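Local coordinates for DNA-entry nuclease inhibitor (Bacillus subtilis subsp. subtilis, PDB 4MQD), which inhibits the DNA-degrading activity of the DNA-entry nuclease and plays a role in the competence of cells to be transformed, at residues Ala60-Ser68 / Leu100-Leu111. Numbering follows the deposited sequence.
Sequences AFILFRLNS and LSFDLPKGDYQL
F64 and F102 form an offset stack, with ring centroids 4.7 Å apart and planes tilted by 30°. The overlap is partial. F64 CB lies over one face of the F102 ring, 3.4 Å from F102 CE2, and F64 CG follows it near the rim of that face. F64 CG stands anti to its own backbone N (chi1 -163°), which carries the phenyl ring past F102 toward L104. There L104 CD2 meets the ring at its edge, 4.1 Å from F64 CZ. W8 of strand 6-14 packs edge-to-face with both phenylalanines. A leucine in place of F102 has no ring to stack or to lie under F64 CB, and would probably leave the F64 ring less firmly fixed in its tilt.

Apolar contacts continue the packing on either side of the stack. I62 CG1 reaches L100 CD1 at 3.9 Å. L66 CD1 touches both L104 CD1, at 3.7 Å, and Y109 CE2, at 3.8 Å. L104 CD2 also lies over one face of the Y109 ring, toward its rim. The Y109 hydroxyl donates to P105 O at 2.7 Å, from above the carbonyl plane, and so ties the 103-106 loop to strand 107-116. Strand segments 60-66 and 100-102 belong to different sheets and run nearly parallel, at 12°, with axes 9.7 Å apart. This is the apolar interior of a beta sandwich, with the two sheets packed face to face.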
loop_
_atom_site.group_PDB
_atom_site.type_symbol
_atom_site.label_atom_id
_atom_site.label_comp_id
_atom_site.label_asym_id
_atom_site.label_seq_id
_atom_site.Cartn_x
_atom_site.Cartn_y
_atom_site.Cartn_z
ATOM N N ALA A 60 -2.369 2.972 19.523
ATOM C CA ALA A 60 -2.006 2.652 18.146
ATOM C C ALA A 60 -1.473 1.229 18.052
ATOM O O ALA A 60 -1.156 0.607 19.067
ATOM C CB ALA A 60 -0.965 3.635 17.643
ATOM N N PHE A 61 -1.380 0.721 16.826
ATOM C CA PHE A 61 -0.798 -0.592 16.569
ATOM C C PHE A 61 0.525 -0.441 15.827
ATOM O O PHE A 61 0.621 0.324 14.867
ATOM C CB PHE A 61 -1.760 -1.464 15.758
ATOM C CG PHE A 61 -2.912 -1.997 16.559
ATOM C CD1 PHE A 61 -2.757 -3.127 17.353
ATOM C CD2 PHE A 61 -4.148 -1.369 16.527
ATOM C CE1 PHE A 61 -3.815 -3.622 18.098
ATOM C CE2 PHE A 61 -5.212 -1.860 17.269
ATOM C CZ PHE A 61 -5.044 -2.988 18.054
ATOM N N ILE A 62 1.540 -1.166 16.293
ATOM C CA ILE A 62 2.841 -1.219 15.637
ATOM C C ILE A 62 2.953 -2.541 14.885
ATOM O O ILE A 62 2.873 -3.605 15.496
ATOM C CB ILE A 62 3.996 -1.133 16.661
ATOM C CG1 ILE A 62 3.867 0.129 17.531
ATOM C CG2 ILE A 62 5.347 -1.187 15.957
ATOM C CD1 ILE A 62 3.969 1.440 16.775
ATOM N N LEU A 63 3.125 -2.466 13.567
ATOM C CA LEU A 63 3.365 -3.649 12.733
ATOM C C LEU A 63 4.821 -3.666 12.297
ATOM O O LEU A 63 5.208 -2.937 11.379
ATOM C CB LEU A 63 2.460 -3.649 11.496
ATOM C CG LEU A 63 1.101 -4.329 11.649
ATOM C CD1 LEU A 63 0.313 -3.706 12.792
ATOM C CD2 LEU A 63 0.323 -4.253 10.343
ATOM N N PHE A 64 5.629 -4.490 12.954
ATOM C CA PHE A 64 7.040 -4.595 12.607
ATOM C C PHE A 64 7.252 -5.714 11.596
ATOM O O PHE A 64 6.661 -6.788 11.721
ATOM C CB PHE A 64 7.899 -4.831 13.846
ATOM C CG PHE A 64 9.355 -4.546 13.621
ATOM C CD1 PHE A 64 9.826 -3.242 13.643
ATOM C CD2 PHE A 64 10.249 -5.575 13.362
ATOM C CE1 PHE A 64 11.165 -2.970 13.421
ATOM C CE2 PHE A 64 11.589 -5.311 13.142
ATOM C CZ PHE A 64 12.048 -4.007 13.170
ATOM N N ARG A 65 8.093 -5.450 10.597
ATOM C CA ARG A 65 8.400 -6.420 9.547
ATOM C C ARG A 65 9.885 -6.425 9.214
ATOM O O ARG A 65 10.562 -5.403 9.347
ATOM C CB ARG A 65 7.622 -6.091 8.276
ATOM C CG ARG A 65 6.114 -6.161 8.420
ATOM C CD ARG A 65 5.436 -5.714 7.140
ATOM N NE ARG A 65 3.986 -5.688 7.280
ATOM C CZ ARG A 65 3.141 -5.285 6.334
ATOM N NH1 ARG A 65 3.590 -4.862 5.155
ATOM N NH2 ARG A 65 1.834 -5.303 6.571
ATOM N N LEU A 66 10.375 -7.582 8.774
ATOM C CA LEU A 66 11.747 -7.738 8.301
ATOM C C LEU A 66 11.728 -8.211 6.845
ATOM O O LEU A 66 11.214 -9.292 6.546
ATOM C CB LEU A 66 12.495 -8.748 9.175
ATOM C CG LEU A 66 13.932 -9.117 8.789
ATOM C CD1 LEU A 66 14.834 -7.893 8.721
ATOM C CD2 LEU A 66 14.489 -10.137 9.770
ATOM N N ASN A 67 12.282 -7.388 5.952
ATOM C CA ASN A 67 12.379 -7.699 4.521
ATOM C C ASN A 67 11.042 -8.061 3.875
ATOM O O ASN A 67 10.950 -9.011 3.096
ATOM C CB ASN A 67 13.405 -8.813 4.280
ATOM C CG ASN A 67 14.804 -8.419 4.716
ATOM O OD1 ASN A 67 15.259 -7.308 4.442
ATOM N ND2 ASN A 67 15.498 -9.331 5.388
ATOM N N SER A 68 10.008 -7.292 4.200
ATOM C CA SER A 68 8.697 -7.484 3.595
ATOM C C SER A 68 8.685 -6.904 2.188
ATOM O O SER A 68 9.266 -5.847 1.942
ATOM C CB SER A 68 7.609 -6.816 4.434
ATOM O OG SER A 68 6.335 -6.983 3.835
ATOM N N LEU A 100 8.031 -2.621 23.804
ATOM C CA LEU A 100 7.973 -3.687 22.811
ATOM C C LEU A 100 9.386 -4.170 22.514
ATOM O O LEU A 100 10.345 -3.407 22.639
ATOM C CB LEU A 100 7.307 -3.194 21.525
ATOM C CG LEU A 100 5.943 -2.515 21.686
ATOM C CD1 LEU A 100 5.399 -2.109 20.327
ATOM C CD2 LEU A 100 4.956 -3.419 22.407
ATOM N N SER A 101 9.506 -5.438 22.131
ATOM C CA SER A 101 10.795 -6.027 21.778
ATOM C C SER A 101 10.679 -6.827 20.489
ATOM O O SER A 101 9.678 -7.505 20.261
ATOM C CB SER A 101 11.294 -6.928 22.904
ATOM O OG SER A 101 11.491 -6.181 24.089
ATOM N N PHE A 102 11.709 -6.734 19.651
ATOM C CA PHE A 102 11.738 -7.431 18.370
ATOM C C PHE A 102 13.126 -8.015 18.136
ATOM O O PHE A 102 14.126 -7.298 18.200
ATOM C CB PHE A 102 11.367 -6.472 17.237
ATOM C CG PHE A 102 10.024 -5.818 17.416
ATOM C CD1 PHE A 102 9.907 -4.612 18.096
ATOM C CD2 PHE A 102 8.877 -6.415 16.916
ATOM C CE1 PHE A 102 8.669 -4.013 18.266
ATOM C CE2 PHE A 102 7.638 -5.820 17.082
ATOM C CZ PHE A 102 7.533 -4.617 17.757
ATOM N N ASP A 103 13.174 -9.320 17.879
ATOM C CA ASP A 103 14.430 -10.028 17.654
ATOM C C ASP A 103 14.972 -9.726 16.254
ATOM O O ASP A 103 14.752 -10.484 15.308
ATOM C CB ASP A 103 14.223 -11.538 17.845
ATOM C CG ASP A 103 15.521 -12.323 17.787
ATOM O OD1 ASP A 103 16.547 -11.828 18.300
ATOM O OD2 ASP A 103 15.511 -13.445 17.237
ATOM N N LEU A 104 15.672 -8.602 16.138
ATOM C CA LEU A 104 16.284 -8.180 14.881
ATOM C C LEU A 104 17.794 -8.414 14.964
ATOM O O LEU A 104 18.430 -7.970 15.922
ATOM C CB LEU A 104 15.986 -6.701 14.633
ATOM C CG LEU A 104 16.267 -6.145 13.236
ATOM C CD1 LEU A 104 15.388 -6.811 12.187
ATOM C CD2 LEU A 104 16.056 -4.638 13.221
ATOM N N PRO A 105 18.377 -9.116 13.973
ATOM C CA PRO A 105 19.822 -9.380 14.008
ATOM C C PRO A 105 20.693 -8.126 13.902
ATOM O O PRO A 105 20.210 -7.058 13.520
ATOM C CB PRO A 105 20.057 -10.274 12.783
ATOM C CG PRO A 105 18.722 -10.806 12.406
ATOM C CD PRO A 105 17.723 -9.781 12.832
ATOM N N LYS A 106 21.973 -8.277 14.238
ATOM C CA LYS A 106 22.950 -7.199 14.091
ATOM C C LYS A 106 23.133 -6.865 12.616
ATOM O O LYS A 106 23.039 -7.748 11.760
ATOM C CB LYS A 106 24.309 -7.605 14.673
ATOM C CG LYS A 106 24.303 -7.939 16.156
ATOM C CD LYS A 106 25.716 -7.984 16.733
ATOM C CE LYS A 106 26.559 -9.122 16.169
ATOM N NZ LYS A 106 26.016 -10.469 16.503
ATOM N N GLY A 107 23.395 -5.595 12.325
ATOM C CA GLY A 107 23.666 -5.158 10.958
ATOM C C GLY A 107 22.984 -3.856 10.590
ATOM O O GLY A 107 22.313 -3.232 11.415
ATOM N N ASP A 108 23.164 -3.457 9.335
ATOM C CA ASP A 108 22.597 -2.220 8.811
ATOM C C ASP A 108 21.271 -2.495 8.117
ATOM O O ASP A 108 21.077 -3.557 7.519
ATOM C CB ASP A 108 23.570 -1.567 7.827
ATOM C CG ASP A 108 24.908 -1.239 8.461
ATOM O OD1 ASP A 108 24.922 -0.725 9.599
ATOM O OD2 ASP A 108 25.947 -1.490 7.817
ATOM N N TYR A 109 20.358 -1.531 8.210
ATOM C CA TYR A 109 19.039 -1.651 7.605
ATOM C C TYR A 109 18.584 -0.322 7.020
ATOM O O TYR A 109 19.084 0.737 7.398
ATOM C CB TYR A 109 18.009 -2.092 8.648
ATOM C CG TYR A 109 18.277 -3.435 9.292
ATOM C CD1 TYR A 109 19.134 -3.546 10.384
ATOM C CD2 TYR A 109 17.656 -4.587 8.826
ATOM C CE1 TYR A 109 19.377 -4.772 10.983
ATOM C CE2 TYR A 109 17.892 -5.817 9.420
ATOM C CZ TYR A 109 18.751 -5.904 10.498
ATOM O OH TYR A 109 18.987 -7.123 11.093
ATOM N N GLN A 110 17.639 -0.395 6.087
ATOM C CA GLN A 110 16.851 0.765 5.686
ATOM C C GLN A 110 15.494 0.635 6.363
ATOM O O GLN A 110 14.638 -0.140 5.923
ATOM C CB GLN A 110 16.692 0.839 4.165
ATOM C CG GLN A 110 17.933 1.335 3.435
ATOM C CD GLN A 110 18.284 2.779 3.759
ATOM O OE1 GLN A 110 17.449 3.552 4.233
ATOM N NE2 GLN A 110 19.532 3.149 3.500
ATOM N N LEU A 111 15.323 1.382 7.450
ATOM C CA LEU A 111 14.112 1.320 8.255
ATOM C C LEU A 111 13.070 2.282 7.700
ATOM O O LEU A 111 13.290 3.496 7.679
ATOM C CB LEU A 111 14.432 1.672 9.710
ATOM C CG LEU A 111 13.354 1.348 10.746
ATOM C CD1 LEU A 111 13.207 -0.158 10.917
ATOM C CD2 LEU A 111 13.682 2.008 12.077
#